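PcaV transcriptional regulator (Streptomyces coelicolor, PDB 4G9Y) probably acts as a DNA-binding transcription factor of the MarR family, a winged helix-turn-helix regulator that binds 3,4-dihydroxybenzoate. Local coordinates at residues 53-58 against 68-73; 41-46 against 80-85. One frame throughout, in Å; residues are numbered along the deposited sequence.

Contact 1 (53-58 with 68-73) is nested along the chain inside the loop that contact 2 (41-46 with 80-85) closes, and their centres lie 9 Å apart. Both belong to one winged helix-turn-helix core. Val-43 of contact 2 joins them: its CG2 packs 3.6 Å from Val-72 CG1 and 3.7 Å from Ile-69 CD1. A polar link runs from Lys-84 NZ to Gln-55 OE1, a probable hydrogen bond of 2.7 Å. Contact 1 is away from the 3,4-dihydroxybenzoate site, whereas in contact 2 the side chain of Val-43 is about 10 Å from that of Ser-38, a ligand-binding residue on the same helix.

Contact 1. Residues 53-58 against 68-73; sequences LDQRTV and TIAEVV
The backbones of Gln-55 and Ile-69 come nearest here, with their CA atoms 7.5 Å apart, and that gap is bridged by side chains. The two helices, 55-62 and 66-78, follow each other through a short turn and form the helix-turn-helix of the MarR fold; the second is, as in this family generally, probably the recognition helix. Gln-55 carries much of the contact. Its CG stands anti to the backbone N (chi1 -176°) and the chain runs on extended, which brings the terminal amide over to the second helix although the CB itself does not point there. On the way its CG slides past Ile-69 CG1 at 4.0 Å, the two side chains running in opposite directions. At the end the two ends of the amide meet different neighbours: NE2 lies 3.6 Å from Ala-70 CA, while OE1 rests 3.8 Å from Val-73 CG1 and accepts a hydrogen bond from Lys-84 on strand 82-86. An alanine in place of this glutamine is likely to leave Lys-84 NZ without this acceptor and to open a gap beside Ala-70 and Val-73. Deeper in, Val-58 meets Ile-69 at about a right angle, CG1 to CD1 at 3.9 Å, and both side chains also touch Val-43 of helix 38-49. Val-58 and Val-73 further share Leu-96 of strand 94-98 as a neighbour, so the wing borders the same apolar layer. The start of helix 55-62 is fixed by Asp-54 at its N-cap. Thr-57 N donates to Asp-54 OD2 over 2.9 Å with an N-H...O angle of 155°, reaching it from above the carboxylate plane, and Thr-57 OG1 donates to the syn side of Asp-54 OD1 at 2.6 Å.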
ATOM      1  N   LEU A  53     -21.588 -18.500  -6.396  1.00 27.97           N
ATOM      2  CA  LEU A  53     -21.821 -17.357  -5.515  1.00 24.77           C
ATOM      3  C   LEU A  53     -22.138 -16.142  -6.378  1.00 32.02           C
ATOM      4  O   LEU A  53     -21.653 -16.035  -7.495  1.00 30.41           O
ATOM      5  CB  LEU A  53     -20.559 -17.090  -4.700  1.00 26.78           C
ATOM      6  CG  LEU A  53     -20.658 -16.455  -3.323  1.00 39.70           C
ATOM      7  CD1 LEU A  53     -21.661 -17.190  -2.436  1.00 33.59           C
ATOM      8  CD2 LEU A  53     -19.272 -16.451  -2.700  1.00 35.93           C
ATOM      9  N   ASP A  54     -22.970 -15.234  -5.887  1.00 28.23           N
ATOM     10  CA  ASP A  54     -23.298 -14.069  -6.696  1.00 38.39           C
ATOM     11  C   ASP A  54     -22.175 -13.046  -6.592  1.00 33.06           C
ATOM     12  O   ASP A  54     -21.389 -13.075  -5.658  1.00 28.18           O
ATOM     13  CB  ASP A  54     -24.605 -13.444  -6.239  1.00 50.79           C
ATOM     14  CG  ASP A  54     -24.494 -12.843  -4.862  1.00 58.30           C
ATOM     15  OD1 ASP A  54     -24.655 -13.592  -3.877  1.00 65.23           O
ATOM     16  OD2 ASP A  54     -24.220 -11.629  -4.764  1.00 62.30           O
ATOM     17  N   GLN A  55     -22.124 -12.129  -7.546  1.00 31.34           N
ATOM     18  CA  GLN A  55     -21.038 -11.165  -7.635  1.00 25.24           C
ATOM     19  C   GLN A  55     -20.924 -10.268  -6.421  1.00 33.70           C
ATOM     20  O   GLN A  55     -19.824  -9.993  -5.943  1.00 34.32           O
ATOM     21  CB  GLN A  55     -21.209 -10.311  -8.892  1.00 28.31           C
ATOM     22  CG  GLN A  55     -20.077  -9.339  -9.145  1.00 29.58           C
ATOM     23  CD  GLN A  55     -20.136  -8.771 -10.554  1.00 36.68           C
ATOM     24  OE1 GLN A  55     -20.351  -9.505 -11.521  1.00 35.84           O
ATOM     25  NE2 GLN A  55     -19.961  -7.458 -10.673  1.00 35.82           N
ATOM     26  N   ARG A  56     -22.067  -9.804  -5.932  1.00 35.29           N
ATOM     27  CA  ARG A  56     -22.099  -8.926  -4.781  1.00 33.42           C
ATOM     28  C   ARG A  56     -21.439  -9.632  -3.597  1.00 34.33           C
ATOM     29  O   ARG A  56     -20.590  -9.055  -2.908  1.00 30.12           O
ATOM     30  CB  ARG A  56     -23.551  -8.546  -4.481  1.00 39.70           C
ATOM     31  CG  ARG A  56     -23.821  -7.814  -3.183  1.00 56.18           C
ATOM     32  CD  ARG A  56     -25.318  -7.502  -3.092  1.00 73.32           C
ATOM     33  NE  ARG A  56     -25.726  -7.001  -1.783  1.00 86.40           N
ATOM     34  CZ  ARG A  56     -26.255  -7.757  -0.824  1.00 94.26           C
ATOM     35  NH1 ARG A  56     -26.442  -9.055  -1.030  1.00 93.66           N
ATOM     36  NH2 ARG A  56     -26.598  -7.215   0.339  1.00 98.63           N
ATOM     37  N   THR A  57     -21.798 -10.893  -3.381  1.00 28.94           N
ATOM     38  CA  THR A  57     -21.231 -11.634  -2.257  1.00 27.51           C
ATOM     39  C   THR A  57     -19.747 -11.925  -2.466  1.00 28.44           C
ATOM     40  O   THR A  57     -18.964 -11.854  -1.521  1.00 26.99           O
ATOM     41  CB  THR A  57     -21.990 -12.941  -1.989  1.00 32.33           C
ATOM     42  OG1 THR A  57     -23.382 -12.645  -1.833  1.00 38.78           O
ATOM     43  CG2 THR A  57     -21.467 -13.624  -0.702  1.00 30.08           C
ATOM     44  N   VAL A  58     -19.353 -12.233  -3.706  1.00 26.04           N
ATOM     45  CA  VAL A  58     -17.942 -12.470  -3.982  1.00 26.54           C
ATOM     46  C   VAL A  58     -17.123 -11.229  -3.622  1.00 26.32           C
ATOM     47  O   VAL A  58     -16.066 -11.338  -3.006  1.00 25.14           O
ATOM     48  CB  VAL A  58     -17.693 -12.884  -5.448  1.00 32.94           C
ATOM     49  CG1 VAL A  58     -16.211 -12.888  -5.757  1.00 30.42           C
ATOM     50  CG2 VAL A  58     -18.292 -14.249  -5.715  1.00 31.34           C
ATOM     51  N   THR A  68     -14.733  -2.244  -8.218  1.00 38.79           N
ATOM     52  CA  THR A  68     -13.513  -3.035  -8.363  1.00 42.97           C
ATOM     53  C   THR A  68     -13.839  -4.497  -8.662  1.00 42.53           C
ATOM     54  O   THR A  68     -13.177  -5.124  -9.486  1.00 44.41           O
ATOM     55  CB  THR A  68     -12.627  -2.968  -7.115  1.00 44.76           C
ATOM     56  OG1 THR A  68     -12.421  -1.601  -6.750  1.00 52.55           O
ATOM     57  CG2 THR A  68     -11.292  -3.613  -7.386  1.00 37.43           C
ATOM     58  N   ILE A  69     -14.859  -5.040  -7.997  1.00 40.60           N
ATOM     59  CA  ILE A  69     -15.249  -6.420  -8.260  1.00 37.16           C
ATOM     60  C   ILE A  69     -15.772  -6.559  -9.693  1.00 33.62           C
ATOM     61  O   ILE A  69     -15.456  -7.525 -10.382  1.00 37.42           O
ATOM     62  CB  ILE A  69     -16.246  -6.997  -7.214  1.00 38.96           C
ATOM     63  CG1 ILE A  69     -16.513  -8.477  -7.499  1.00 36.39           C
ATOM     64  CG2 ILE A  69     -17.554  -6.233  -7.191  1.00 42.57           C
ATOM     65  CD1 ILE A  69     -15.356  -9.379  -7.099  1.00 33.30           C
ATOM     66  N   ALA A  70     -16.530  -5.569 -10.153  1.00 34.79           N
ATOM     67  CA  ALA A  70     -17.007  -5.540 -11.535  1.00 34.14           C
ATOM     68  C   ALA A  70     -15.843  -5.594 -12.514  1.00 32.13           C
ATOM     69  O   ALA A  70     -15.875  -6.326 -13.504  1.00 31.59           O
ATOM     70  CB  ALA A  70     -17.849  -4.294 -11.782  1.00 42.69           C
ATOM     71  N   GLU A  71     -14.805  -4.816 -12.235  1.00 35.90           N
ATOM     72  CA  GLU A  71     -13.629  -4.803 -13.091  1.00 33.71           C
ATOM     73  C   GLU A  71     -12.877  -6.144 -13.058  1.00 31.88           C
ATOM     74  O   GLU A  71     -12.479  -6.669 -14.096  1.00 30.09           O
ATOM     75  CB  GLU A  71     -12.709  -3.648 -12.691  1.00 43.85           C
ATOM     76  CG  GLU A  71     -11.300  -3.738 -13.246  1.00 52.76           C
ATOM     77  CD  GLU A  71     -10.303  -2.951 -12.414  0.50 64.98           C
ATOM     78  OE1 GLU A  71     -10.685  -1.900 -11.854  0.50 66.51           O
ATOM     79  OE2 GLU A  71      -9.140  -3.393 -12.308  0.50 71.84           O
ATOM     80  N   VAL A  72     -12.678  -6.694 -11.865  1.00 29.02           N
ATOM     81  CA  VAL A  72     -12.005  -7.989 -11.725  1.00 27.43           C
ATOM     82  C   VAL A  72     -12.764  -9.103 -12.473  1.00 25.83           C
ATOM     83  O   VAL A  72     -12.181  -9.873 -13.244  1.00 29.59           O
ATOM     84  CB  VAL A  72     -11.837  -8.366 -10.238  1.00 30.43           C
ATOM     85  CG1 VAL A  72     -11.443  -9.831 -10.093  1.00 28.77           C
ATOM     86  CG2 VAL A  72     -10.810  -7.454  -9.567  1.00 25.80           C
ATOM     87  N   VAL A  73     -14.073  -9.158 -12.268  1.00 23.78           N
ATOM     88  CA  VAL A  73     -14.905 -10.171 -12.904  1.00 25.25           C
ATOM     89  C   VAL A  73     -14.884 -10.052 -14.425  1.00 29.42           C
ATOM     90  O   VAL A  73     -14.795 -11.060 -15.125  1.00 28.95           O
ATOM     91  CB  VAL A  73     -16.346 -10.106 -12.372  1.00 25.85           C
ATOM     92  CG1 VAL A  73     -17.308 -10.819 -13.308  1.00 34.79           C
ATOM     93  CG2 VAL A  73     -16.400 -10.679 -10.960  1.00 28.67           C
TER

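Contact 2. Residues 41-46 against 80-85; sequences YAVLNA and GLLDKV
Leu-44 and Leu-81 meet through a methyl and a methylene: CD2 of Leu-44 lies 4.2 Å from CB of Leu-81. Beside them Val-43 CG1 approaches Leu-82 CD2 at 4.3 Å. These two apolar pairs make up the contact, and all four residues are buried. Both distances are ordinary van der Waals spacing; the nearest CA atoms, of Leu-44 and Leu-82, are 8.1 Å apart. In Val-43, Leu-81 and Leu-82 the bond from CA to CB already heads for the other segment, whereas that of Leu-44 does not and only its end comes across. Leu-82 has its CG between the backbone N and the carbonyl carbon (chi1 69°), the rotation that puts its CD2 near Val-43. Two further leucines touch these pairs. Leu-98 of strand 94-98 touches Leu-44 and Leu-82 alike, and Leu-76 of helix 66-78 does the same for Val-43 and Leu-82. This is the point where the winged helix fold seats its wing on the helical core: strand 82-86 pairs antiparallel with 94-98, through backbone bonds of Asp-83 with Arg-97 and Val-85 with Leu-95, while helix 38-49 packs against the root of that hairpin. Ahead of the strand, Gly-80 ends the preceding helix in a Schellman motif with a positive phi of 74°. Its carbonyl O is bonded by Thr-99 OG1, and the backbone of Leu-81 also bonds with Thr-99, which ties the entry of one strand to the exit of the other. Farther out, Leu-81 touches Glu-101 and Val-105 of helix 100-121. The same long helix also meets helix 38-49 directly, where the ring of Tyr-41 lies nearly parallel to that of His-106 and Asn-45 ND2 hydrogen-bonds to His-106 NE2.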
ATOM      1  N   TYR A  41      -6.835 -13.328  -7.991  1.00 20.74           N
ATOM      2  CA  TYR A  41      -6.691 -14.665  -7.432  1.00 22.75           C
ATOM      3  C   TYR A  41      -7.667 -14.897  -6.274  1.00 19.44           C
ATOM      4  O   TYR A  41      -8.224 -15.990  -6.129  1.00 18.46           O
ATOM      5  CB  TYR A  41      -5.243 -14.938  -6.983  1.00 20.44           C
ATOM      6  CG  TYR A  41      -5.133 -16.273  -6.308  1.00 23.77           C
ATOM      7  CD1 TYR A  41      -4.948 -17.435  -7.045  1.00 23.59           C
ATOM      8  CD2 TYR A  41      -5.269 -16.380  -4.927  1.00 18.77           C
ATOM      9  CE1 TYR A  41      -4.876 -18.679  -6.410  1.00 26.26           C
ATOM     10  CE2 TYR A  41      -5.214 -17.608  -4.296  1.00 22.68           C
ATOM     11  CZ  TYR A  41      -5.013 -18.750  -5.035  1.00 28.97           C
ATOM     12  OH  TYR A  41      -4.954 -19.956  -4.369  1.00 32.79           O
ATOM     13  N   ALA A  42      -7.853 -13.884  -5.428  1.00 18.80           N
ATOM     14  CA  ALA A  42      -8.791 -14.011  -4.316  1.00 18.40           C
ATOM     15  C   ALA A  42     -10.206 -14.333  -4.801  1.00 14.34           C
ATOM     16  O   ALA A  42     -10.941 -15.107  -4.163  1.00 18.09           O
ATOM     17  CB  ALA A  42      -8.788 -12.733  -3.443  1.00 22.84           C
ATOM     18  N   VAL A  43     -10.581 -13.758  -5.937  1.00 15.20           N
ATOM     19  CA  VAL A  43     -11.888 -14.057  -6.534  1.00 19.96           C
ATOM     20  C   VAL A  43     -11.967 -15.509  -7.021  1.00 19.18           C
ATOM     21  O   VAL A  43     -12.945 -16.210  -6.754  1.00 18.67           O
ATOM     22  CB  VAL A  43     -12.227 -13.056  -7.673  1.00 23.34           C
ATOM     23  CG1 VAL A  43     -13.480 -13.482  -8.425  1.00 21.03           C
ATOM     24  CG2 VAL A  43     -12.405 -11.666  -7.089  1.00 24.18           C
ATOM     25  N   LEU A  44     -10.949 -15.968  -7.745  1.00 21.04           N
ATOM     26  CA  LEU A  44     -10.916 -17.375  -8.150  1.00 22.46           C
ATOM     27  C   LEU A  44     -10.992 -18.262  -6.912  1.00 18.23           C
ATOM     28  O   LEU A  44     -11.712 -19.263  -6.877  1.00 22.02           O
ATOM     29  CB  LEU A  44      -9.628 -17.697  -8.912  1.00 18.04           C
ATOM     30  CG  LEU A  44      -9.328 -16.922 -10.190  1.00 22.21           C
ATOM     31  CD1 LEU A  44      -7.887 -17.213 -10.633  1.00 21.95           C
ATOM     32  CD2 LEU A  44     -10.328 -17.293 -11.278  1.00 17.43           C
ATOM     33  N   ASN A  45     -10.227 -17.895  -5.899  1.00 19.50           N
ATOM     34  CA  ASN A  45     -10.197 -18.664  -4.668  1.00 19.29           C
ATOM     35  C   ASN A  45     -11.552 -18.752  -3.973  1.00 22.76           C
ATOM     36  O   ASN A  45     -11.972 -19.833  -3.537  1.00 23.06           O
ATOM     37  CB  ASN A  45      -9.147 -18.097  -3.714  1.00 19.74           C
ATOM     38  CG  ASN A  45      -8.969 -18.960  -2.481  1.00 28.12           C
ATOM     39  OD1 ASN A  45      -9.330 -18.564  -1.369  1.00 34.84           O
ATOM     40  ND2 ASN A  45      -8.446 -20.160  -2.678  1.00 21.24           N
ATOM     41  N   ALA A  46     -12.238 -17.619  -3.873  1.00 21.36           N
ATOM     42  CA  ALA A  46     -13.575 -17.594  -3.289  1.00 24.25           C
ATOM     43  C   ALA A  46     -14.552 -18.486  -4.071  1.00 23.89           C
ATOM     44  O   ALA A  46     -15.442 -19.124  -3.495  1.00 21.95           O
ATOM     45  CB  ALA A  46     -14.097 -16.158  -3.233  1.00 22.76           C
ATOM     46  N   GLY A  80     -11.329 -16.136 -19.983  1.00 26.31           N
ATOM     47  CA  GLY A  80     -11.924 -17.458 -20.021  1.00 24.07           C
ATOM     48  C   GLY A  80     -11.757 -18.212 -18.713  1.00 24.87           C
ATOM     49  O   GLY A  80     -11.733 -19.452 -18.708  1.00 21.15           O
ATOM     50  N   LEU A  81     -11.661 -17.480 -17.602  1.00 19.67           N
ATOM     51  CA  LEU A  81     -11.434 -18.108 -16.302  1.00 22.32           C
ATOM     52  C   LEU A  81     -12.692 -18.201 -15.460  1.00 22.79           C
ATOM     53  O   LEU A  81     -12.735 -18.958 -14.488  1.00 21.82           O
ATOM     54  CB  LEU A  81     -10.354 -17.361 -15.512  1.00 19.85           C
ATOM     55  CG  LEU A  81      -9.021 -17.273 -16.250  1.00 21.64           C
ATOM     56  CD1 LEU A  81      -7.980 -16.592 -15.379  1.00 20.52           C
ATOM     57  CD2 LEU A  81      -8.541 -18.642 -16.693  1.00 17.24           C
ATOM     58  N   LEU A  82     -13.705 -17.415 -15.804  1.00 20.59           N
ATOM     59  CA  LEU A  82     -14.986 -17.521 -15.114  1.00 24.24           C
ATOM     60  C   LEU A  82     -16.148 -17.196 -16.026  1.00 24.01           C
ATOM     61  O   LEU A  82     -15.984 -16.502 -17.033  1.00 24.88           O
ATOM     62  CB  LEU A  82     -15.023 -16.671 -13.825  1.00 29.67           C
ATOM     63  CG  LEU A  82     -15.035 -15.144 -13.750  1.00 28.27           C
ATOM     64  CD1 LEU A  82     -16.298 -14.511 -14.317  1.00 33.93           C
ATOM     65  CD2 LEU A  82     -14.874 -14.719 -12.288  1.00 28.30           C
ATOM     66  N   ASP A  83     -17.317 -17.717 -15.671  1.00 20.73           N
ATOM     67  CA  ASP A  83     -18.556 -17.425 -16.381  1.00 21.89           C
ATOM     68  C   ASP A  83     -19.534 -16.718 -15.450  1.00 30.10           C
ATOM     69  O   ASP A  83     -19.491 -16.889 -14.233  1.00 28.58           O
ATOM     70  CB  ASP A  83     -19.197 -18.703 -16.920  1.00 23.56           C
ATOM     71  CG  ASP A  83     -18.441 -19.280 -18.122  1.00 33.35           C
ATOM     72  OD1 ASP A  83     -17.801 -18.495 -18.866  1.00 30.21           O
ATOM     73  OD2 ASP A  83     -18.474 -20.515 -18.318  1.00 31.85           O
ATOM     74  N   LYS A  84     -20.421 -15.934 -16.040  1.00 29.61           N
ATOM     75  CA  LYS A  84     -21.347 -15.104 -15.289  1.00 31.27           C
ATOM     76  C   LYS A  84     -22.728 -15.380 -15.846  1.00 38.83           C
ATOM     77  O   LYS A  84     -22.934 -15.323 -17.056  1.00 42.71           O
ATOM     78  CB  LYS A  84     -20.959 -13.635 -15.471  1.00 35.47           C
ATOM     79  CG  LYS A  84     -21.862 -12.604 -14.810  1.00 42.22           C
ATOM     80  CD  LYS A  84     -21.151 -11.248 -14.802  1.00 44.98           C
ATOM     81  CE  LYS A  84     -22.001 -10.139 -14.206  1.00 52.23           C
ATOM     82  NZ  LYS A  84     -21.215  -8.880 -14.042  1.00 53.84           N
ATOM     83  N   VAL A  85     -23.662 -15.722 -14.968  1.00 40.12           N
ATOM     84  CA  VAL A  85     -25.032 -16.024 -15.373  1.00 46.75           C
ATOM     85  C   VAL A  85     -25.999 -15.151 -14.578  1.00 50.23           C
ATOM     86  O   VAL A  85     -25.863 -15.019 -13.373  1.00 40.41           O
ATOM     87  CB  VAL A  85     -25.372 -17.510 -15.105  1.00 49.49           C
ATOM     88  CG1 VAL A  85     -26.861 -17.751 -15.195  1.00 58.28           C
ATOM     89  CG2 VAL A  85     -24.627 -18.412 -16.065  1.00 52.64           C
TER